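Long-range contacts in GTPase activator-like protein (PDB 5HIU), which probably stimulates GTP hydrolysis by small GTPases as the fungal TSC2 protein, the chain here being an N-terminal all-helical piece of it: residues A[129-140]-A[193-202]; A[115-126]-A[183-191]. All coordinates share one frame; numbering follows the deposited sequence.

Interactions 1 and 2 are neighbours in an elongated, all-helical chain whose helices stack side by side as an alpha-solenoid; their centres lie about 13 Å apart. In chain order the segments are 115-126, 129-140, 183-191 and 193-202, so the two contacts alternate along the chain. Both use helix 179-198: interaction 2 sets its middle beside helix 115-126, while interaction 1 closes its C-terminal end against the loop into helix 139-163. They meet directly, since Met139 packs on Leu122 and Thr126 and Phe135 packs on Leu125. Together they join three helices and a connecting loop, all inside the region classed as DUF3384.

Interaction 1 (A[129-140]-A[193-202]); sequences GRNIAGFYYEMF and DVIKFNFKFA
Gly129 and Val194 bring the backbones closest, with their CA atoms 4.3 Å apart, where the loop after helix 115-126 crosses the C-terminal end of helix 179-198. Glycine suits this point: its backbone angles would press a CB against the preceding carbonyl, and a CB would collide with Asp193 and Val194. Asn198 ties the loop down with a single nitrogen. Its ND2 donates to Gly129 O at 2.9 Å, a bond bent to 132° at the hydrogen, and more weakly to Arg130 O at 3.0 Å. With CG placed beside its own backbone N (chi1 -77°), the asparagine amide reaches these two successive carbonyls, and Ile132 packs against it from the opposite direction. Arg130 runs extended over one face of Phe197, its CG 3.7 Å from the ring centroid, while the guanidinium holds Phe197 CZ over its own centre.

Such inter-helix loops link antiparallel neighbours in an alpha-solenoid, and this one is shaped by a type II turn from Ile132 to Phe135 and an Asx turn in which Asn131 OD1 accepts from Ala133 N. Beyond the turn, Tyr136 and Phe201 lie side by side, their rings oblique at 47°; Tyr136 CD1 lies over one face of Phe201, offset toward the rim and 3.2 Å from Phe201 CZ, and Lys200 CG over the opposite face. Deeper, Phe140 packs against the end of helix 179-198, the 3-10 segment 199-201 that follows it, and Ala202, whose CB sits over one ring face, 3.8 Å from the centroid. Phe140 CZ meets Val194 CG1 at 3.4 Å, and the ring edge faces the Asn198 carbonyl, CE2 to O being 3.2 Å. The other valine methyl, CG2, is shared between Gly129 CA and Met139 CE.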
loop_
_atom_site.group_PDB
_atom_site.type_symbol
_atom_site.label_atom_id
_atom_site.label_comp_id
_atom_site.label_asym_id
_atom_site.label_seq_id
_atom_site.Cartn_x
_atom_site.Cartn_y
_atom_site.Cartn_z
ATOM N N GLY A 129 12.834 -12.066 8.227
ATOM C CA GLY A 129 13.290 -10.879 7.515
ATOM C C GLY A 129 14.402 -10.157 8.225
ATOM O O GLY A 129 14.905 -9.168 7.715
ATOM N N ARG A 130 14.794 -10.676 9.388
ATOM C CA ARG A 130 15.729 -10.006 10.277
ATOM C C ARG A 130 17.136 -10.152 9.809
ATOM O O ARG A 130 17.901 -9.216 9.912
ATOM C CB ARG A 130 15.634 -10.580 11.685
ATOM C CG ARG A 130 14.332 -10.219 12.372
ATOM C CD ARG A 130 14.233 -10.850 13.745
ATOM N NE ARG A 130 12.975 -10.515 14.401
ATOM C CZ ARG A 130 12.785 -9.485 15.226
ATOM N NH1 ARG A 130 13.765 -8.640 15.551
ATOM N NH2 ARG A 130 11.580 -9.295 15.738
ATOM N N ASN A 131 17.482 -11.336 9.310
ATOM C CA ASN A 131 18.861 -11.666 8.945
ATOM C C ASN A 131 18.958 -12.137 7.511
ATOM O O ASN A 131 18.407 -13.149 7.160
ATOM C CB ASN A 131 19.414 -12.745 9.863
ATOM C CG ASN A 131 20.836 -13.152 9.499
ATOM O OD1 ASN A 131 21.524 -12.482 8.724
ATOM N ND2 ASN A 131 21.282 -14.257 10.061
ATOM N N ILE A 132 19.665 -11.378 6.689
ATOM C CA ILE A 132 19.845 -11.698 5.286
ATOM C C ILE A 132 21.337 -11.713 4.921
ATOM O O ILE A 132 21.714 -11.532 3.743
ATOM C CB ILE A 132 19.070 -10.713 4.395
ATOM C CG1 ILE A 132 19.697 -9.317 4.380
ATOM C CG2 ILE A 132 17.638 -10.625 4.878
ATOM C CD1 ILE A 132 19.260 -8.470 3.198
ATOM N N ALA A 133 22.171 -11.931 5.934
ATOM C CA ALA A 133 23.585 -12.100 5.714
ATOM C C ALA A 133 23.834 -13.322 4.823
ATOM O O ALA A 133 23.247 -14.423 5.037
ATOM C CB ALA A 133 24.308 -12.254 7.036
ATOM N N GLY A 134 24.679 -13.101 3.812
ATOM C CA GLY A 134 24.959 -14.099 2.788
ATOM C C GLY A 134 24.288 -13.812 1.459
ATOM O O GLY A 134 24.697 -14.342 0.411
ATOM N N PHE A 135 23.225 -13.024 1.516
ATOM C CA PHE A 135 22.460 -12.643 0.338
ATOM C C PHE A 135 21.884 -11.229 0.535
ATOM O O PHE A 135 20.863 -10.874 -0.037
ATOM C CB PHE A 135 21.373 -13.699 0.042
ATOM C CG PHE A 135 20.643 -14.186 1.269
ATOM C CD1 PHE A 135 21.221 -15.118 2.121
ATOM C CD2 PHE A 135 19.381 -13.714 1.573
ATOM C CE1 PHE A 135 20.562 -15.560 3.261
ATOM C CE2 PHE A 135 18.712 -14.147 2.713
ATOM C CZ PHE A 135 19.300 -15.074 3.557
ATOM N N TYR A 136 22.579 -10.423 1.340
ATOM C CA TYR A 136 22.348 -8.978 1.447
ATOM C C TYR A 136 21.808 -8.359 0.162
ATOM O O TYR A 136 20.751 -7.723 0.149
ATOM C CB TYR A 136 23.663 -8.282 1.783
ATOM C CG TYR A 136 24.192 -8.571 3.163
ATOM C CD1 TYR A 136 23.583 -8.024 4.279
ATOM C CD2 TYR A 136 25.314 -9.365 3.354
ATOM C CE1 TYR A 136 24.065 -8.265 5.551
ATOM C CE2 TYR A 136 25.801 -9.611 4.622
ATOM C CZ TYR A 136 25.168 -9.050 5.712
ATOM O OH TYR A 136 25.627 -9.285 6.974
ATOM N N TYR A 137 22.529 -8.586 -0.925
ATOM C CA TYR A 137 22.264 -7.889 -2.159
ATOM C C TYR A 137 21.359 -8.639 -3.104
ATOM O O TYR A 137 20.948 -8.076 -4.109
ATOM C CB TYR A 137 23.595 -7.492 -2.812
ATOM C CG TYR A 137 24.139 -6.280 -2.098
ATOM C CD1 TYR A 137 23.518 -5.047 -2.256
ATOM C CD2 TYR A 137 25.196 -6.376 -1.197
ATOM C CE1 TYR A 137 23.948 -3.930 -1.575
ATOM C CE2 TYR A 137 25.637 -5.260 -0.509
ATOM C CZ TYR A 137 25.002 -4.032 -0.705
ATOM O OH TYR A 137 25.399 -2.880 -0.056
ATOM N N GLU A 138 21.020 -9.880 -2.767
ATOM C CA GLU A 138 20.111 -10.690 -3.594
ATOM C C GLU A 138 18.656 -10.702 -3.121
ATOM O O GLU A 138 17.752 -11.043 -3.880
ATOM C CB GLU A 138 20.608 -12.151 -3.669
ATOM C CG GLU A 138 21.933 -12.348 -4.392
ATOM C CD GLU A 138 23.101 -12.563 -3.448
ATOM O OE1 GLU A 138 23.352 -11.664 -2.619
ATOM O OE2 GLU A 138 23.783 -13.627 -3.553
ATOM N N MET A 139 18.448 -10.345 -1.861
ATOM C CA MET A 139 17.183 -10.496 -1.194
ATOM C C MET A 139 16.043 -9.730 -1.818
ATOM O O MET A 139 15.009 -10.320 -2.074
ATOM C CB MET A 139 17.321 -10.041 0.249
ATOM C CG MET A 139 16.144 -10.410 1.130
ATOM S SD MET A 139 15.820 -12.180 1.132
ATOM C CE MET A 139 14.468 -12.201 2.299
ATOM N N PHE A 140 16.212 -8.430 -2.033
ATOM C CA PHE A 140 15.105 -7.555 -2.491
ATOM C C PHE A 140 14.640 -7.808 -3.924
ATOM O O PHE A 140 13.428 -7.829 -4.196
ATOM C CB PHE A 140 15.444 -6.068 -2.301
ATOM C CG PHE A 140 15.220 -5.589 -0.903
ATOM C CD1 PHE A 140 13.952 -5.228 -0.478
ATOM C CD2 PHE A 140 16.254 -5.545 0.001
ATOM C CE1 PHE A 140 13.734 -4.814 0.827
ATOM C CE2 PHE A 140 16.040 -5.134 1.305
ATOM C CZ PHE A 140 14.776 -4.767 1.722
ATOM N N ASP A 193 8.675 -7.082 6.606
ATOM C CA ASP A 193 9.700 -7.304 7.637
ATOM C C ASP A 193 11.135 -7.105 7.151
ATOM O O ASP A 193 12.023 -6.662 7.913
ATOM C CB ASP A 193 9.567 -8.702 8.199
ATOM C CG ASP A 193 8.269 -8.891 8.945
ATOM O OD1 ASP A 193 7.571 -7.880 9.172
ATOM O OD2 ASP A 193 7.945 -10.039 9.308
ATOM N N VAL A 194 11.367 -7.430 5.883
ATOM C CA VAL A 194 12.683 -7.278 5.325
ATOM C C VAL A 194 12.973 -5.793 5.217
ATOM O O VAL A 194 14.069 -5.361 5.505
ATOM C CB VAL A 194 12.807 -8.050 4.010
ATOM C CG1 VAL A 194 14.127 -7.738 3.328
ATOM C CG2 VAL A 194 12.740 -9.547 4.300
ATOM N N ILE A 195 11.965 -5.011 4.860
ATOM C CA ILE A 195 12.079 -3.555 4.805
ATOM C C ILE A 195 12.409 -3.016 6.187
ATOM O O ILE A 195 13.344 -2.237 6.357
ATOM C CB ILE A 195 10.802 -2.921 4.219
ATOM C CG1 ILE A 195 10.829 -3.061 2.692
ATOM C CG2 ILE A 195 10.722 -1.446 4.557
ATOM C CD1 ILE A 195 9.517 -2.817 1.983
ATOM N N LYS A 196 11.675 -3.483 7.184
ATOM C CA LYS A 196 11.852 -3.018 8.547
ATOM C C LYS A 196 13.281 -3.219 9.005
ATOM O O LYS A 196 13.925 -2.268 9.453
ATOM C CB LYS A 196 10.886 -3.737 9.489
ATOM C CG LYS A 196 11.094 -3.372 10.939
ATOM C CD LYS A 196 9.891 -3.617 11.818
ATOM C CE LYS A 196 10.306 -3.572 13.291
ATOM N NZ LYS A 196 9.176 -3.595 14.271
ATOM N N PHE A 197 13.772 -4.447 8.864
ATOM C CA PHE A 197 15.085 -4.830 9.403
ATOM C C PHE A 197 16.290 -4.633 8.491
ATOM O O PHE A 197 17.396 -4.637 8.980
ATOM C CB PHE A 197 15.061 -6.281 9.866
ATOM C CG PHE A 197 14.129 -6.522 11.010
ATOM C CD1 PHE A 197 14.406 -6.005 12.262
ATOM C CD2 PHE A 197 12.953 -7.254 10.832
ATOM C CE1 PHE A 197 13.543 -6.217 13.324
ATOM C CE2 PHE A 197 12.081 -7.477 11.893
ATOM C CZ PHE A 197 12.382 -6.956 13.140
ATOM N N ASN A 198 16.100 -4.438 7.192
ATOM C CA ASN A 198 17.232 -4.523 6.259
ATOM C C ASN A 198 17.054 -3.681 5.014
ATOM O O ASN A 198 17.500 -4.063 3.929
ATOM C CB ASN A 198 17.428 -5.991 5.820
ATOM C CG ASN A 198 18.105 -6.825 6.866
ATOM O OD1 ASN A 198 19.179 -6.490 7.301
ATOM N ND2 ASN A 198 17.489 -7.909 7.265
ATOM N N PHE A 199 16.412 -2.534 5.164
ATOM C CA PHE A 199 16.226 -1.623 4.044
ATOM C C PHE A 199 17.531 -1.027 3.500
ATOM O O PHE A 199 17.610 -0.692 2.320
ATOM C CB PHE A 199 15.264 -0.478 4.388
ATOM C CG PHE A 199 15.055 0.444 3.240
ATOM C CD1 PHE A 199 14.185 0.098 2.215
ATOM C CD2 PHE A 199 15.789 1.590 3.128
ATOM C CE1 PHE A 199 14.021 0.924 1.118
ATOM C CE2 PHE A 199 15.628 2.420 2.037
ATOM C CZ PHE A 199 14.745 2.088 1.027
ATOM N N LYS A 200 18.551 -0.876 4.337
ATOM C CA LYS A 200 19.835 -0.353 3.852
ATOM C C LYS A 200 20.396 -1.128 2.661
ATOM O O LYS A 200 21.060 -0.547 1.821
ATOM C CB LYS A 200 20.875 -0.327 4.968
ATOM C CG LYS A 200 21.327 -1.697 5.439
ATOM C CD LYS A 200 22.266 -1.583 6.626
ATOM C CE LYS A 200 23.649 -1.141 6.198
ATOM N NZ LYS A 200 24.502 -0.983 7.397
ATOM N N PHE A 201 20.118 -2.433 2.586
ATOM C CA PHE A 201 20.590 -3.264 1.464
ATOM C C PHE A 201 19.678 -3.225 0.242
ATOM O O PHE A 201 19.898 -3.947 -0.754
ATOM C CB PHE A 201 20.765 -4.696 1.918
ATOM C CG PHE A 201 21.603 -4.818 3.140
ATOM C CD1 PHE A 201 22.964 -4.593 3.073
ATOM C CD2 PHE A 201 21.026 -5.133 4.367
ATOM C CE1 PHE A 201 23.734 -4.704 4.197
ATOM C CE2 PHE A 201 21.807 -5.244 5.500
ATOM C CZ PHE A 201 23.170 -5.025 5.412
ATOM N N ALA A 202 18.652 -2.389 0.328
ATOM C CA ALA A 202 17.800 -2.120 -0.796
ATOM C C ALA A 202 18.396 -0.966 -1.552
ATOM O O ALA A 202 18.500 0.145 -1.030
ATOM C CB ALA A 202 16.407 -1.772 -0.335
#

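Interaction 2 (A[115-126]-A[183-191]); sequences FCYQLVALEQLT and NLSQLFALV
Leu119 faces Gln186 and Leu187 where helices 115-126 and 183-191 run nearly parallel, their axes 10.5 Å apart at closest and crossing at 22°. The close packing is made mainly by buried leucines, with the aliphatic part of Gln186 joining in. Leu119 CD1 rests 3.7 Å from Gln186 CG and also reaches the backbone N of Leu187, while CD2, whose exact position is doubtful, lies near Asn183 O and Leu187 CB. One turn further on, Leu190 reaches across to the other helix, its CG anti to the backbone N (chi1 -170°), and its two methyls divide the work: CD1 lies 4.0 Å from Glu123 CA and also nears Thr126, while CD2 meets Leu122 CD2 at 4.2 Å, the two leucines crossing at about a right angle.

Helix 139-163 lies between these helices in sequence and runs the other way, which is why the flanking pair can be parallel, as in the layered stacking of an alpha-solenoid. It closes the buried side, with Trp146 touching Leu122 and meeting Phe115 edge-to-face, and Ala150 touching Leu187.

The opposite margin is polar and more open. Glu123 and Gln186, both partly exposed, extend chains long enough to span the gap and cross at about a right angle. Gln186 NE2 donates to Glu123 OE1, although the modelled 2.5 Å is too short to be taken literally. The other carboxylate oxygen, Glu123 OE2, uses its anti lone pair to accept from Gln124 NE2 at 3.3 Å. At the N-terminal end of the contact a polar group meets apolar ones: the Asn183 amide passes the Phe115 ring in the opposite direction, ND2 standing 3.8 Å from CD2 at the ring's edge, and Asn183 OD1 lies beside Cys116 CB.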
loop_
_atom_site.group_PDB
_atom_site.type_symbol
_atom_site.label_atom_id
_atom_site.label_comp_id
_atom_site.label_asym_id
_atom_site.label_seq_id
_atom_site.Cartn_x
_atom_site.Cartn_y
_atom_site.Cartn_z
ATOM N N PHE A 115 6.161 -23.476 -4.001
ATOM C CA PHE A 115 6.413 -22.115 -3.560
ATOM C C PHE A 115 6.203 -21.921 -2.040
ATOM O O PHE A 115 6.923 -21.159 -1.402
ATOM C CB PHE A 115 5.550 -21.145 -4.374
ATOM C CG PHE A 115 5.841 -19.694 -4.109
ATOM C CD1 PHE A 115 7.020 -19.119 -4.548
ATOM C CD2 PHE A 115 4.926 -18.904 -3.430
ATOM C CE1 PHE A 115 7.282 -17.783 -4.324
ATOM C CE2 PHE A 115 5.179 -17.568 -3.210
ATOM C CZ PHE A 115 6.365 -17.006 -3.648
ATOM N N CYS A 116 5.227 -22.603 -1.461
ATOM C CA CYS A 116 4.945 -22.437 -0.042
ATOM C C CYS A 116 6.206 -22.797 0.743
ATOM O O CYS A 116 6.637 -22.047 1.617
ATOM C CB CYS A 116 3.724 -23.253 0.394
ATOM S SG CYS A 116 3.852 -25.042 0.130
ATOM N N TYR A 117 6.843 -23.904 0.371
ATOM C CA TYR A 117 8.075 -24.324 1.005
ATOM C C TYR A 117 9.225 -23.313 0.853
ATOM O O TYR A 117 9.965 -23.051 1.817
ATOM C CB TYR A 117 8.487 -25.676 0.434
ATOM C CG TYR A 117 7.625 -26.836 0.902
ATOM C CD1 TYR A 117 7.632 -27.231 2.234
ATOM C CD2 TYR A 117 6.831 -27.553 0.015
ATOM C CE1 TYR A 117 6.865 -28.280 2.674
ATOM C CE2 TYR A 117 6.059 -28.630 0.454
ATOM C CZ TYR A 117 6.089 -28.986 1.785
ATOM O OH TYR A 117 5.340 -30.042 2.255
ATOM N N GLN A 118 9.378 -22.745 -0.342
ATOM C CA GLN A 118 10.418 -21.743 -0.574
ATOM C C GLN A 118 10.248 -20.526 0.333
ATOM O O GLN A 118 11.199 -20.088 0.974
ATOM C CB GLN A 118 10.370 -21.235 -1.997
ATOM C CG GLN A 118 10.486 -22.286 -3.048
ATOM C CD GLN A 118 10.905 -21.670 -4.335
ATOM O OE1 GLN A 118 10.070 -21.321 -5.149
ATOM N NE2 GLN A 118 12.196 -21.473 -4.499
ATOM N N LEU A 119 9.033 -19.978 0.304
ATOM C CA LEU A 119 8.542 -18.920 1.184
ATOM C C LEU A 119 8.942 -19.187 2.606
ATOM O O LEU A 119 9.610 -18.370 3.228
ATOM C CB LEU A 119 7.017 -18.970 1.184
ATOM C CG LEU A 119 6.038 -17.818 0.979
ATOM C CD1 LEU A 119 6.232 -16.687 1.973
ATOM C CD2 LEU A 119 6.100 -17.261 -0.422
ATOM N N VAL A 120 8.534 -20.344 3.121
ATOM C CA VAL A 120 8.805 -20.688 4.514
ATOM C C VAL A 120 10.327 -20.833 4.734
ATOM O O VAL A 120 10.878 -20.342 5.723
ATOM C CB VAL A 120 8.060 -21.973 4.932
ATOM C CG1 VAL A 120 8.553 -22.478 6.272
ATOM C CG2 VAL A 120 6.552 -21.744 4.978
ATOM N N ALA A 121 11.007 -21.480 3.798
ATOM C CA ALA A 121 12.439 -21.615 3.911
ATOM C C ALA A 121 13.056 -20.255 4.051
ATOM O O ALA A 121 13.832 -20.001 4.985
ATOM C CB ALA A 121 13.014 -22.314 2.698
ATOM N N LEU A 122 12.716 -19.365 3.134
ATOM C CA LEU A 122 13.349 -18.061 3.156
ATOM C C LEU A 122 13.020 -17.343 4.468
ATOM O O LEU A 122 13.894 -16.804 5.135
ATOM C CB LEU A 122 12.927 -17.236 1.955
ATOM C CG LEU A 122 13.652 -15.896 1.830
ATOM C CD1 LEU A 122 15.168 -16.064 1.807
ATOM C CD2 LEU A 122 13.204 -15.192 0.569
ATOM N N GLU A 123 11.749 -17.381 4.840
ATOM C CA GLU A 123 11.286 -16.795 6.071
ATOM C C GLU A 123 12.102 -17.313 7.249
ATOM O O GLU A 123 12.541 -16.517 8.080
ATOM C CB GLU A 123 9.799 -17.100 6.233
ATOM C CG GLU A 123 9.222 -16.934 7.623
ATOM C CD GLU A 123 7.786 -17.425 7.679
ATOM O OE1 GLU A 123 6.955 -16.813 6.990
ATOM O OE2 GLU A 123 7.499 -18.429 8.383
ATOM N N GLN A 124 12.320 -18.632 7.307
ATOM C CA GLN A 124 13.088 -19.238 8.389
ATOM C C GLN A 124 14.556 -18.959 8.276
ATOM O O GLN A 124 15.211 -18.789 9.282
ATOM C CB GLN A 124 12.886 -20.740 8.436
ATOM C CG GLN A 124 11.469 -21.141 8.797
ATOM C CD GLN A 124 11.002 -20.572 10.133
ATOM O OE1 GLN A 124 11.657 -20.743 11.169
ATOM N NE2 GLN A 124 9.850 -19.894 10.113
ATOM N N LEU A 125 15.083 -18.923 7.060
ATOM C CA LEU A 125 16.493 -18.604 6.853
ATOM C C LEU A 125 16.787 -17.218 7.394
ATOM O O LEU A 125 17.798 -16.999 8.068
ATOM C CB LEU A 125 16.861 -18.665 5.366
ATOM C CG LEU A 125 18.333 -18.447 5.013
ATOM C CD1 LEU A 125 19.168 -19.552 5.632
ATOM C CD2 LEU A 125 18.605 -18.358 3.512
ATOM N N THR A 126 15.893 -16.283 7.103
ATOM C CA THR A 126 16.092 -14.889 7.481
ATOM C C THR A 126 15.590 -14.574 8.892
ATOM O O THR A 126 15.865 -13.489 9.406
ATOM C CB THR A 126 15.368 -13.952 6.503
ATOM O OG1 THR A 126 13.962 -14.245 6.519
ATOM C CG2 THR A 126 15.889 -14.135 5.095
ATOM N N ASN A 183 -0.358 -17.783 0.487
ATOM C CA ASN A 183 1.038 -17.589 0.079
ATOM C C ASN A 183 1.368 -16.113 -0.086
ATOM O O ASN A 183 2.389 -15.624 0.394
ATOM C CB ASN A 183 1.311 -18.282 -1.250
ATOM C CG ASN A 183 1.527 -19.767 -1.103
ATOM O OD1 ASN A 183 1.556 -20.284 -0.005
ATOM N ND2 ASN A 183 1.706 -20.461 -2.225
ATOM N N LEU A 184 0.474 -15.426 -0.789
ATOM C CA LEU A 184 0.590 -14.006 -1.066
ATOM C C LEU A 184 0.608 -13.188 0.238
ATOM O O LEU A 184 1.452 -12.336 0.419
ATOM C CB LEU A 184 -0.553 -13.587 -1.996
ATOM C CG LEU A 184 -0.598 -12.133 -2.460
ATOM C CD1 LEU A 184 0.630 -11.764 -3.273
ATOM C CD2 LEU A 184 -1.878 -11.855 -3.257
ATOM N N SER A 185 -0.287 -13.476 1.168
ATOM C CA SER A 185 -0.237 -12.770 2.446
ATOM C C SER A 185 1.095 -12.914 3.094
ATOM O O SER A 185 1.660 -11.953 3.564
ATOM C CB SER A 185 -1.266 -13.310 3.396
ATOM O OG SER A 185 -2.515 -13.134 2.812
ATOM N N GLN A 186 1.586 -14.141 3.131
ATOM C CA GLN A 186 2.745 -14.444 3.910
ATOM C C GLN A 186 3.982 -13.780 3.316
ATOM O O GLN A 186 4.883 -13.340 4.056
ATOM C CB GLN A 186 2.935 -15.938 3.996
ATOM C CG GLN A 186 4.066 -16.290 4.933
ATOM C CD GLN A 186 4.105 -17.745 5.282
ATOM O OE1 GLN A 186 3.330 -18.540 4.759
ATOM N NE2 GLN A 186 5.013 -18.108 6.175
ATOM N N LEU A 187 3.995 -13.676 1.988
ATOM C CA LEU A 187 5.029 -12.968 1.293
ATOM C C LEU A 187 4.988 -11.451 1.571
ATOM O O LEU A 187 6.038 -10.842 1.841
ATOM C CB LEU A 187 4.923 -13.259 -0.213
ATOM C CG LEU A 187 5.885 -12.557 -1.158
ATOM C CD1 LEU A 187 7.339 -12.885 -0.883
ATOM C CD2 LEU A 187 5.532 -12.969 -2.566
ATOM N N PHE A 188 3.803 -10.842 1.496
ATOM C CA PHE A 188 3.645 -9.428 1.866
ATOM C C PHE A 188 4.182 -9.227 3.284
ATOM O O PHE A 188 4.955 -8.298 3.539
ATOM C CB PHE A 188 2.164 -8.982 1.885
ATOM C CG PHE A 188 1.575 -8.654 0.534
ATOM C CD1 PHE A 188 2.154 -7.726 -0.283
ATOM C CD2 PHE A 188 0.379 -9.245 0.126
ATOM C CE1 PHE A 188 1.591 -7.409 -1.495
ATOM C CE2 PHE A 188 -0.190 -8.940 -1.093
ATOM C CZ PHE A 188 0.422 -8.028 -1.903
ATOM N N ALA A 189 3.775 -10.087 4.205
ATOM C CA ALA A 189 4.316 -10.000 5.570
ATOM C C ALA A 189 5.847 -10.026 5.514
ATOM O O ALA A 189 6.490 -9.218 6.154
ATOM C CB ALA A 189 3.796 -11.126 6.457
ATOM N N LEU A 190 6.419 -10.917 4.703
ATOM C CA LEU A 190 7.880 -11.035 4.621
ATOM C C LEU A 190 8.527 -9.803 4.044
ATOM O O LEU A 190 9.604 -9.424 4.459
ATOM C CB LEU A 190 8.289 -12.245 3.786
ATOM C CG LEU A 190 9.762 -12.634 3.819
ATOM C CD1 LEU A 190 10.176 -13.046 5.211
ATOM C CD2 LEU A 190 10.011 -13.778 2.857
ATOM N N VAL A 191 7.877 -9.197 3.067
ATOM C CA VAL A 191 8.418 -8.015 2.403
ATOM C C VAL A 191 8.392 -6.843 3.393
ATOM O O VAL A 191 9.344 -6.078 3.492
ATOM C CB VAL A 191 7.596 -7.643 1.160
ATOM C CG1 VAL A 191 8.064 -6.335 0.592
ATOM C CG2 VAL A 191 7.679 -8.715 0.105
#